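Local coordinates for sarcolemmal membrane-associated protein (Homo sapiens, PDB 6AR0) that joins the STRIPAK phosphatase-kinase complex, which dephosphorylates the kinase STK3 and so restrains Hippo signalling, this piece being its FHA domain, at residues Phe67-Asn81 / Glu91-Phe105. Residues are numbered along the deposited sequence; the frame is centred on the assembly and turned at random.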
# COMPACT_ATOMS: atom_id res chain seq x y z
N PHE A 67 3.05 4.72 -12.21
CA PHE A 67 2.98 3.81 -11.08
C PHE A 67 1.52 3.46 -10.83
O PHE A 67 0.62 4.31 -10.99
CB PHE A 67 3.53 4.50 -9.82
CG PHE A 67 5.00 4.80 -9.86
CD1 PHE A 67 5.90 4.00 -9.19
CD2 PHE A 67 5.47 5.91 -10.53
CE1 PHE A 67 7.26 4.30 -9.22
CE2 PHE A 67 6.83 6.20 -10.56
CZ PHE A 67 7.70 5.41 -9.89
N TYR A 68 1.28 2.23 -10.38
CA TYR A 68 -0.07 1.74 -10.18
C TYR A 68 -0.21 0.98 -8.88
O TYR A 68 0.72 0.34 -8.39
CB TYR A 68 -0.49 0.79 -11.29
CG TYR A 68 -0.61 1.47 -12.62
CD1 TYR A 68 -1.79 2.09 -12.99
CD2 TYR A 68 0.46 1.52 -13.49
CE1 TYR A 68 -1.93 2.72 -14.20
CE2 TYR A 68 0.34 2.15 -14.72
CZ TYR A 68 -0.86 2.75 -15.06
OH TYR A 68 -1.02 3.38 -16.27
N LEU A 69 -1.44 1.00 -8.37
CA LEU A 69 -1.88 0.22 -7.23
C LEU A 69 -3.16 -0.52 -7.63
O LEU A 69 -4.04 0.05 -8.28
CB LEU A 69 -2.16 1.16 -6.06
CG LEU A 69 -2.61 0.56 -4.73
CD1 LEU A 69 -1.56 -0.37 -4.16
CD2 LEU A 69 -2.93 1.67 -3.73
N GLN A 70 -3.26 -1.79 -7.25
CA GLN A 70 -4.43 -2.60 -7.55
C GLN A 70 -4.84 -3.37 -6.31
O GLN A 70 -4.00 -4.04 -5.69
CB GLN A 70 -4.12 -3.57 -8.68
CG GLN A 70 -5.30 -4.42 -9.08
CD GLN A 70 -4.98 -5.25 -10.29
OE1 GLN A 70 -3.85 -5.72 -10.45
NE2 GLN A 70 -5.96 -5.44 -11.15
N ASP A 71 -6.12 -3.33 -5.97
CA ASP A 71 -6.64 -4.15 -4.88
C ASP A 71 -6.88 -5.56 -5.42
O ASP A 71 -7.54 -5.73 -6.45
CB ASP A 71 -7.95 -3.55 -4.36
CG ASP A 71 -8.49 -4.30 -3.17
OD1 ASP A 71 -8.81 -5.50 -3.33
OD2 ASP A 71 -8.56 -3.68 -2.08
N THR A 72 -6.32 -6.56 -4.75
CA THR A 72 -6.43 -7.95 -5.18
C THR A 72 -7.41 -8.73 -4.29
O THR A 72 -7.08 -9.73 -3.67
CB THR A 72 -5.05 -8.61 -5.21
OG1 THR A 72 -4.46 -8.57 -3.91
CG2 THR A 72 -4.14 -7.91 -6.18
N LYS A 73 -8.66 -8.26 -4.27
CA LYS A 73 -9.73 -8.90 -3.50
C LYS A 73 -9.49 -8.81 -2.00
O LYS A 73 -9.73 -9.78 -1.27
CB LYS A 73 -9.95 -10.36 -3.94
CG LYS A 73 -10.13 -10.53 -5.43
CD LYS A 73 -10.55 -11.94 -5.80
CE LYS A 73 -10.68 -12.10 -7.31
NZ LYS A 73 -9.36 -12.05 -8.01
N SER A 74 -9.05 -7.66 -1.52
CA SER A 74 -8.88 -7.49 -0.08
C SER A 74 -10.24 -7.55 0.60
O SER A 74 -11.26 -7.14 0.04
CB SER A 74 -8.22 -6.15 0.26
OG SER A 74 -9.13 -5.07 0.14
N SER A 75 -10.25 -8.05 1.83
CA SER A 75 -11.48 -8.07 2.60
C SER A 75 -11.92 -6.67 3.00
O SER A 75 -13.12 -6.36 2.94
CB SER A 75 -11.31 -8.93 3.85
OG SER A 75 -10.95 -10.25 3.50
N ASN A 76 -10.98 -5.82 3.42
CA ASN A 76 -11.32 -4.58 4.11
C ASN A 76 -11.01 -3.30 3.35
O ASN A 76 -11.28 -2.20 3.87
CB ASN A 76 -10.69 -4.53 5.50
CG ASN A 76 -11.26 -5.59 6.41
OD1 ASN A 76 -12.47 -5.85 6.41
ND2 ASN A 76 -10.39 -6.22 7.19
N GLY A 77 -10.43 -3.39 2.16
CA GLY A 77 -10.36 -2.23 1.29
C GLY A 77 -8.96 -1.69 1.09
O GLY A 77 -8.06 -1.86 1.92
N THR A 78 -8.78 -1.03 -0.05
CA THR A 78 -7.59 -0.25 -0.37
C THR A 78 -8.07 1.10 -0.86
O THR A 78 -9.08 1.18 -1.57
CB THR A 78 -6.80 -0.95 -1.50
OG1 THR A 78 -6.42 -2.26 -1.08
CG2 THR A 78 -5.55 -0.18 -1.88
N PHE A 79 -7.36 2.17 -0.47
CA PHE A 79 -7.81 3.53 -0.76
C PHE A 79 -6.66 4.38 -1.27
O PHE A 79 -5.53 4.27 -0.78
CB PHE A 79 -8.41 4.21 0.50
CG PHE A 79 -9.46 3.40 1.21
CD1 PHE A 79 -10.80 3.71 1.08
CD2 PHE A 79 -9.11 2.31 2.00
CE1 PHE A 79 -11.76 2.95 1.73
CE2 PHE A 79 -10.06 1.55 2.64
CZ PHE A 79 -11.39 1.88 2.50
N ILE A 80 -6.94 5.21 -2.28
CA ILE A 80 -6.05 6.28 -2.73
C ILE A 80 -6.73 7.60 -2.40
O ILE A 80 -7.82 7.87 -2.89
CB ILE A 80 -5.76 6.19 -4.24
CG1 ILE A 80 -5.08 4.87 -4.62
CG2 ILE A 80 -4.92 7.39 -4.69
CD1 ILE A 80 -5.07 4.61 -6.12
N ASN A 81 -6.10 8.40 -1.54
CA ASN A 81 -6.67 9.68 -1.12
C ASN A 81 -8.13 9.53 -0.71
O ASN A 81 -9.01 10.29 -1.11
CB ASN A 81 -6.47 10.72 -2.21
CG ASN A 81 -5.00 10.88 -2.57
OD1 ASN A 81 -4.15 10.77 -1.70
ND2 ASN A 81 -4.71 11.14 -3.83
N GLU A 91 -11.73 -7.49 -6.98
CA GLU A 91 -10.51 -6.95 -7.56
C GLU A 91 -10.82 -5.58 -8.15
O GLU A 91 -11.89 -5.36 -8.72
CB GLU A 91 -10.01 -7.89 -8.66
CG GLU A 91 -8.63 -7.56 -9.20
CD GLU A 91 -8.23 -8.45 -10.36
OE1 GLU A 91 -8.96 -8.48 -11.38
OE2 GLU A 91 -7.19 -9.13 -10.26
N SER A 92 -9.87 -4.65 -8.01
CA SER A 92 -9.99 -3.38 -8.70
C SER A 92 -9.23 -3.42 -10.01
O SER A 92 -8.37 -4.28 -10.22
CB SER A 92 -9.43 -2.24 -7.84
OG SER A 92 -8.00 -2.18 -7.85
N PRO A 93 -9.50 -2.49 -10.92
CA PRO A 93 -8.56 -2.26 -12.01
C PRO A 93 -7.28 -1.64 -11.48
O PRO A 93 -7.24 -1.17 -10.33
CB PRO A 93 -9.31 -1.27 -12.92
CG PRO A 93 -10.27 -0.59 -12.04
CD PRO A 93 -10.60 -1.51 -10.91
N PRO A 94 -6.22 -1.60 -12.28
CA PRO A 94 -5.05 -0.80 -11.90
C PRO A 94 -5.46 0.66 -11.76
O PRO A 94 -6.15 1.20 -12.62
CB PRO A 94 -4.10 -1.00 -13.08
CG PRO A 94 -4.53 -2.29 -13.71
CD PRO A 94 -6.03 -2.29 -13.57
N CYS A 95 -4.99 1.31 -10.70
CA CYS A 95 -5.30 2.70 -10.42
C CYS A 95 -3.98 3.45 -10.28
O CYS A 95 -3.13 3.08 -9.48
CB CYS A 95 -6.12 2.80 -9.14
SG CYS A 95 -7.78 2.13 -9.27
N GLU A 96 -3.80 4.49 -11.08
CA GLU A 96 -2.53 5.21 -11.08
C GLU A 96 -2.35 5.98 -9.77
O GLU A 96 -3.28 6.65 -9.28
CB GLU A 96 -2.47 6.18 -12.25
CG GLU A 96 -1.14 6.89 -12.31
CD GLU A 96 -0.93 7.79 -13.52
OE1 GLU A 96 -1.83 7.92 -14.36
OE2 GLU A 96 0.19 8.36 -13.63
N ILE A 97 -1.14 5.89 -9.22
CA ILE A 97 -0.74 6.62 -8.03
C ILE A 97 0.34 7.64 -8.40
O ILE A 97 1.15 7.42 -9.31
CB ILE A 97 -0.28 5.69 -6.87
CG1 ILE A 97 0.75 4.67 -7.36
CG2 ILE A 97 -1.50 4.99 -6.27
CD1 ILE A 97 1.44 3.90 -6.23
N LEU A 98 0.31 8.77 -7.69
CA LEU A 98 1.20 9.89 -7.92
C LEU A 98 1.96 10.17 -6.63
O LEU A 98 1.53 9.79 -5.53
CB LEU A 98 0.43 11.13 -8.37
CG LEU A 98 -0.36 11.04 -9.68
CD1 LEU A 98 -0.94 12.39 -9.98
CD2 LEU A 98 0.43 10.52 -10.85
N SER A 99 3.09 10.82 -6.76
CA SER A 99 3.92 11.07 -5.59
C SER A 99 3.23 12.06 -4.66
O SER A 99 2.80 13.13 -5.09
CB SER A 99 5.29 11.59 -6.01
OG SER A 99 6.18 11.43 -4.94
N GLY A 100 3.11 11.69 -3.39
CA GLY A 100 2.37 12.46 -2.41
C GLY A 100 1.00 11.92 -2.06
O GLY A 100 0.34 12.46 -1.15
N ASP A 101 0.55 10.88 -2.74
CA ASP A 101 -0.72 10.27 -2.40
C ASP A 101 -0.68 9.69 -0.99
O ASP A 101 0.35 9.26 -0.47
CB ASP A 101 -1.06 9.14 -3.37
CG ASP A 101 -1.58 9.62 -4.71
OD1 ASP A 101 -1.92 10.81 -4.86
OD2 ASP A 101 -1.67 8.75 -5.61
N ILE A 102 -1.86 9.66 -0.37
CA ILE A 102 -2.08 8.96 0.89
C ILE A 102 -2.77 7.64 0.56
O ILE A 102 -3.87 7.62 0.00
CB ILE A 102 -2.94 9.80 1.85
CG1 ILE A 102 -2.29 11.16 2.12
CG2 ILE A 102 -3.19 9.02 3.14
CD1 ILE A 102 -0.90 11.08 2.67
N ILE A 103 -2.11 6.54 0.88
CA ILE A 103 -2.57 5.20 0.53
C ILE A 103 -2.95 4.48 1.81
O ILE A 103 -2.18 4.49 2.78
CB ILE A 103 -1.42 4.45 -0.16
CG1 ILE A 103 -0.88 5.24 -1.35
CG2 ILE A 103 -1.81 3.04 -0.53
CD1 ILE A 103 -1.91 5.46 -2.36
N GLN A 104 -4.10 3.81 1.82
CA GLN A 104 -4.59 3.13 3.01
C GLN A 104 -4.94 1.69 2.68
O GLN A 104 -5.57 1.41 1.65
CB GLN A 104 -5.82 3.87 3.56
CG GLN A 104 -6.46 3.19 4.75
CD GLN A 104 -7.60 3.99 5.31
OE1 GLN A 104 -7.49 5.22 5.45
NE2 GLN A 104 -8.71 3.34 5.65
N PHE A 105 -4.54 0.78 3.55
CA PHE A 105 -4.88 -0.64 3.44
C PHE A 105 -5.68 -1.03 4.67
O PHE A 105 -5.19 -0.91 5.81
CB PHE A 105 -3.63 -1.51 3.33
CG PHE A 105 -2.67 -1.04 2.28
CD1 PHE A 105 -3.03 -1.03 0.95
CD2 PHE A 105 -1.42 -0.56 2.61
CE1 PHE A 105 -2.16 -0.58 -0.03
CE2 PHE A 105 -0.54 -0.11 1.64
CZ PHE A 105 -0.91 -0.11 0.33
O HOH W 1 2.22 7.55 -11.93
O HOH W 2 -3.79 -8.69 -9.80
O HOH W 3 -7.01 -10.32 -7.65
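Ile80 pushes its CD1 methyl between Cys95 and Ile97 of strand 95-97, meeting Ile97 CG2 at 3.6 Å and Cys95 CB at 3.7 Å, while its CG1 rests on Ile103 CD1. The isoleucines Ile80 and Ile97 cross at about a right angle, Ile97 offering its CG2 branch to CG1 and CD1 of Ile80. From strand 67-71, Leu69 with CG anti to its backbone N (chi1 -179°) sends CD2 tip to tip onto Ile103 CG2 (3.7 Å), and its CD1 reaches the edge of the Phe105 ring. Leu69, Ile80, Ile97 and Ile103 suit this seam between the two sheets of the FHA beta-sandwich because short methyl-bearing branches let methyls of one sheet settle against those of the other.

Antiparallel pairing builds each sheet: Leu69 with Cys95 in one, Phe79 with Gln104 in the other. Polar side chains extend the pairing beyond the regular strands. Gln70 NE2 gives Ser92 O a nearly straight bond (165°). Asn81 OD1 receives Ile102 N, and its ND2 meets Asp101 OD1 from above the carboxylate plane.

Buried Asp71 takes Ser74 N on OD1 and the hydroxyls of Ser74 and Thr78 on OD2, which probably stabilises its charge and holds the 72-77 loop to its flanking strand residues. Ser92 grips its backbone, OG accepting from Asp71 N (2.9 Å) and N donating to Asp71 O, so polar bonds border an apolar core.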